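Local coordinates for protein BT_4661 (Bacteroides thetaiotaomicron, PDB 4AK2) that probably captures heparin and heparan sulphate at the cell surface for a gut bacterium, this chain being its ligand-binding domain, at residues A[27-32]-A[128-133]. Sequence-based numbering, arbitrary orientation.
Sequences QFRIEA and TPFVFQ
The side-chain amide of Gln-27 serves backbone groups of the segment 128-133 as the chain enters a strand: OE1 accepts, and NE2 reaches a carbonyl through water. OE1 takes two backbone N-H groups, Val-131 N at 3.2 Å, reaching the oxygen from above the carbonyl plane, and, in a weak and bent bond, Phe-130 N at 3.0 Å. On the other branch NE2 donates to the backbone O of Ala-25 and to a water 2.9 Å away, which in turn donates a hydrogen bond to Val-131 O. Both ends of a buried amide are thus engaged, and its rotation is probably fixed. With chi1 at 71°, CG sits between the backbone N and carbonyl carbon, and the otherwise extended chain carries the amide across, with CB 3.6 Å from Phe-130 CZ. OE1 lies over one ring face, toward the rim, the amide standing nearly perpendicular to the ring. A leucine in place of Gln-27 would probably leave the N-H groups of Phe-130 and Val-131 without their shared acceptor and the bridging water without its donor.

Arg-29 makes the second polar link. Its NH1 gives Thr-128 OG1 a fairly straight bond of 2.9 Å, in the guanidinium plane, while NE is held by His-114 ND1 and NH2 by Tyr-127 O. Phe-130 CD2 lies over one guanidinium face, 3.9 Å from NH2, the two planes 47° apart.

Pro-129, after a cis peptide bond, lies in the loop that leads into strand 131-134. That strand pairs in parallel with 268-276 in one mixed sheet, whereas 27-30 edges another beside 105-115, whose Phe-112 packs against Phe-130 and Val-131; the contact therefore joins the margins of two separate sheets.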
loop_
_atom_site.group_PDB
_atom_site.type_symbol
_atom_site.label_atom_id
_atom_site.label_comp_id
_atom_site.label_asym_id
_atom_site.label_seq_id
_atom_site.Cartn_x
_atom_site.Cartn_y
_atom_site.Cartn_z
ATOM N N GLN A 27 2.632 -9.379 -2.301
ATOM C CA GLN A 27 3.308 -8.584 -1.265
ATOM C C GLN A 27 4.337 -9.395 -0.524
ATOM O O GLN A 27 4.126 -10.562 -0.223
ATOM C CB GLN A 27 2.252 -7.988 -0.321
ATOM C CG GLN A 27 1.568 -9.022 0.597
ATOM C CD GLN A 27 0.295 -8.459 1.184
ATOM O OE1 GLN A 27 0.310 -7.736 2.158
ATOM N NE2 GLN A 27 -0.854 -8.845 0.576
ATOM N N PHE A 28 5.509 -8.779 -0.298
ATOM C CA PHE A 28 6.668 -9.448 0.263
ATOM C C PHE A 28 7.302 -8.640 1.353
ATOM O O PHE A 28 7.568 -7.462 1.166
ATOM C CB PHE A 28 7.701 -9.743 -0.863
ATOM C CG PHE A 28 7.109 -10.661 -1.882
ATOM C CD1 PHE A 28 6.359 -10.169 -2.942
ATOM C CD2 PHE A 28 7.200 -12.046 -1.722
ATOM C CE1 PHE A 28 5.706 -11.044 -3.825
ATOM C CE2 PHE A 28 6.547 -12.916 -2.610
ATOM C CZ PHE A 28 5.799 -12.423 -3.625
ATOM N N ARG A 29 7.514 -9.276 2.492
ATOM C CA ARG A 29 8.176 -8.648 3.612
ATOM C C ARG A 29 9.625 -9.081 3.651
ATOM O O ARG A 29 9.958 -10.260 3.492
ATOM C CB ARG A 29 7.469 -9.034 4.939
ATOM C CG ARG A 29 8.228 -8.521 6.170
ATOM C CD ARG A 29 7.361 -8.590 7.421
ATOM N NE ARG A 29 6.332 -7.555 7.405
ATOM C CZ ARG A 29 5.033 -7.728 7.684
ATOM N NH1 ARG A 29 4.493 -8.946 8.000
ATOM N NH2 ARG A 29 4.252 -6.658 7.639
ATOM N N ILE A 30 10.492 -8.111 3.903
ATOM C CA ILE A 30 11.880 -8.376 4.285
ATOM C C ILE A 30 11.894 -8.298 5.808
ATOM O O ILE A 30 11.569 -7.249 6.386
ATOM C CB ILE A 30 12.864 -7.365 3.657
ATOM C CG1 ILE A 30 12.726 -7.386 2.121
ATOM C CG2 ILE A 30 14.284 -7.685 4.108
ATOM C CD1 ILE A 30 11.739 -6.410 1.529
ATOM N N GLU A 31 12.223 -9.417 6.458
ATOM C CA GLU A 31 12.141 -9.522 7.911
ATOM C C GLU A 31 13.069 -8.513 8.598
ATOM O O GLU A 31 14.102 -8.120 8.051
ATOM C CB GLU A 31 12.497 -10.945 8.371
ATOM C CG GLU A 31 13.996 -11.274 8.222
ATOM C CD GLU A 31 14.332 -12.715 8.639
ATOM O OE1 GLU A 31 13.718 -13.234 9.617
ATOM O OE2 GLU A 31 15.199 -13.335 7.986
ATOM N N ALA A 32 12.700 -8.124 9.814
ATOM C CA ALA A 32 13.504 -7.241 10.627
ATOM C C ALA A 32 14.944 -7.755 10.689
ATOM O O ALA A 32 15.180 -8.945 10.958
ATOM C CB ALA A 32 12.901 -7.119 12.007
ATOM N N THR A 128 -0.200 -7.725 8.731
ATOM C CA THR A 128 -0.117 -8.923 7.874
ATOM C C THR A 128 -1.540 -9.265 7.471
ATOM O O THR A 128 -2.264 -9.879 8.280
ATOM C CB THR A 128 0.537 -10.090 8.639
ATOM O OG1 THR A 128 1.855 -9.715 9.037
ATOM C CG2 THR A 128 0.587 -11.364 7.779
ATOM N N PRO A 129 -1.976 -8.946 6.253
ATOM C CA PRO A 129 -1.237 -8.326 5.152
ATOM C C PRO A 129 -0.983 -6.854 5.401
ATOM O O PRO A 129 -1.730 -6.165 6.073
ATOM C CB PRO A 129 -2.217 -8.490 3.963
ATOM C CG PRO A 129 -3.581 -8.422 4.613
ATOM C CD PRO A 129 -3.402 -9.173 5.897
ATOM N N PHE A 130 0.102 -6.391 4.777
ATOM C CA PHE A 130 0.461 -4.951 4.820
ATOM C C PHE A 130 -0.096 -4.173 3.665
ATOM O O PHE A 130 0.152 -2.955 3.572
ATOM C CB PHE A 130 1.947 -4.728 5.023
ATOM C CG PHE A 130 2.806 -5.211 3.874
ATOM C CD1 PHE A 130 3.085 -4.338 2.791
ATOM C CD2 PHE A 130 3.372 -6.496 3.862
ATOM C CE1 PHE A 130 3.905 -4.753 1.757
ATOM C CE2 PHE A 130 4.182 -6.920 2.822
ATOM C CZ PHE A 130 4.434 -6.039 1.767
ATOM N N VAL A 131 -0.837 -4.795 2.752
ATOM C CA VAL A 131 -1.578 -4.112 1.708
ATOM C C VAL A 131 -3.059 -4.305 2.055
ATOM O O VAL A 131 -3.563 -5.456 2.029
ATOM C CB VAL A 131 -1.291 -4.637 0.313
ATOM C CG1 VAL A 131 -2.029 -3.808 -0.746
ATOM C CG2 VAL A 131 0.234 -4.630 0.022
ATOM N N PHE A 132 -3.740 -3.246 2.438
ATOM C CA PHE A 132 -5.155 -3.293 2.783
ATOM C C PHE A 132 -5.924 -3.034 1.489
ATOM O O PHE A 132 -5.889 -1.904 0.964
ATOM C CB PHE A 132 -5.459 -2.217 3.880
ATOM C CG PHE A 132 -6.939 -2.052 4.161
ATOM C CD1 PHE A 132 -7.840 -3.130 3.998
ATOM C CD2 PHE A 132 -7.455 -0.810 4.560
ATOM C CE1 PHE A 132 -9.225 -3.005 4.249
ATOM C CE2 PHE A 132 -8.847 -0.684 4.850
ATOM C CZ PHE A 132 -9.712 -1.768 4.642
ATOM N N GLN A 133 -6.632 -4.041 0.970
ATOM C CA GLN A 133 -7.426 -3.949 -0.217
ATOM C C GLN A 133 -8.826 -3.515 0.162
ATOM O O GLN A 133 -9.533 -4.266 0.888
ATOM C CB GLN A 133 -7.477 -5.303 -0.934
ATOM C CG GLN A 133 -6.071 -5.667 -1.450
ATOM C CD GLN A 133 -6.100 -6.986 -2.215
ATOM O OE1 GLN A 133 -6.533 -8.006 -1.675
ATOM N NE2 GLN A 133 -5.600 -6.981 -3.450
HETATM O O HOH W 1 -3.625 -7.884 0.737
#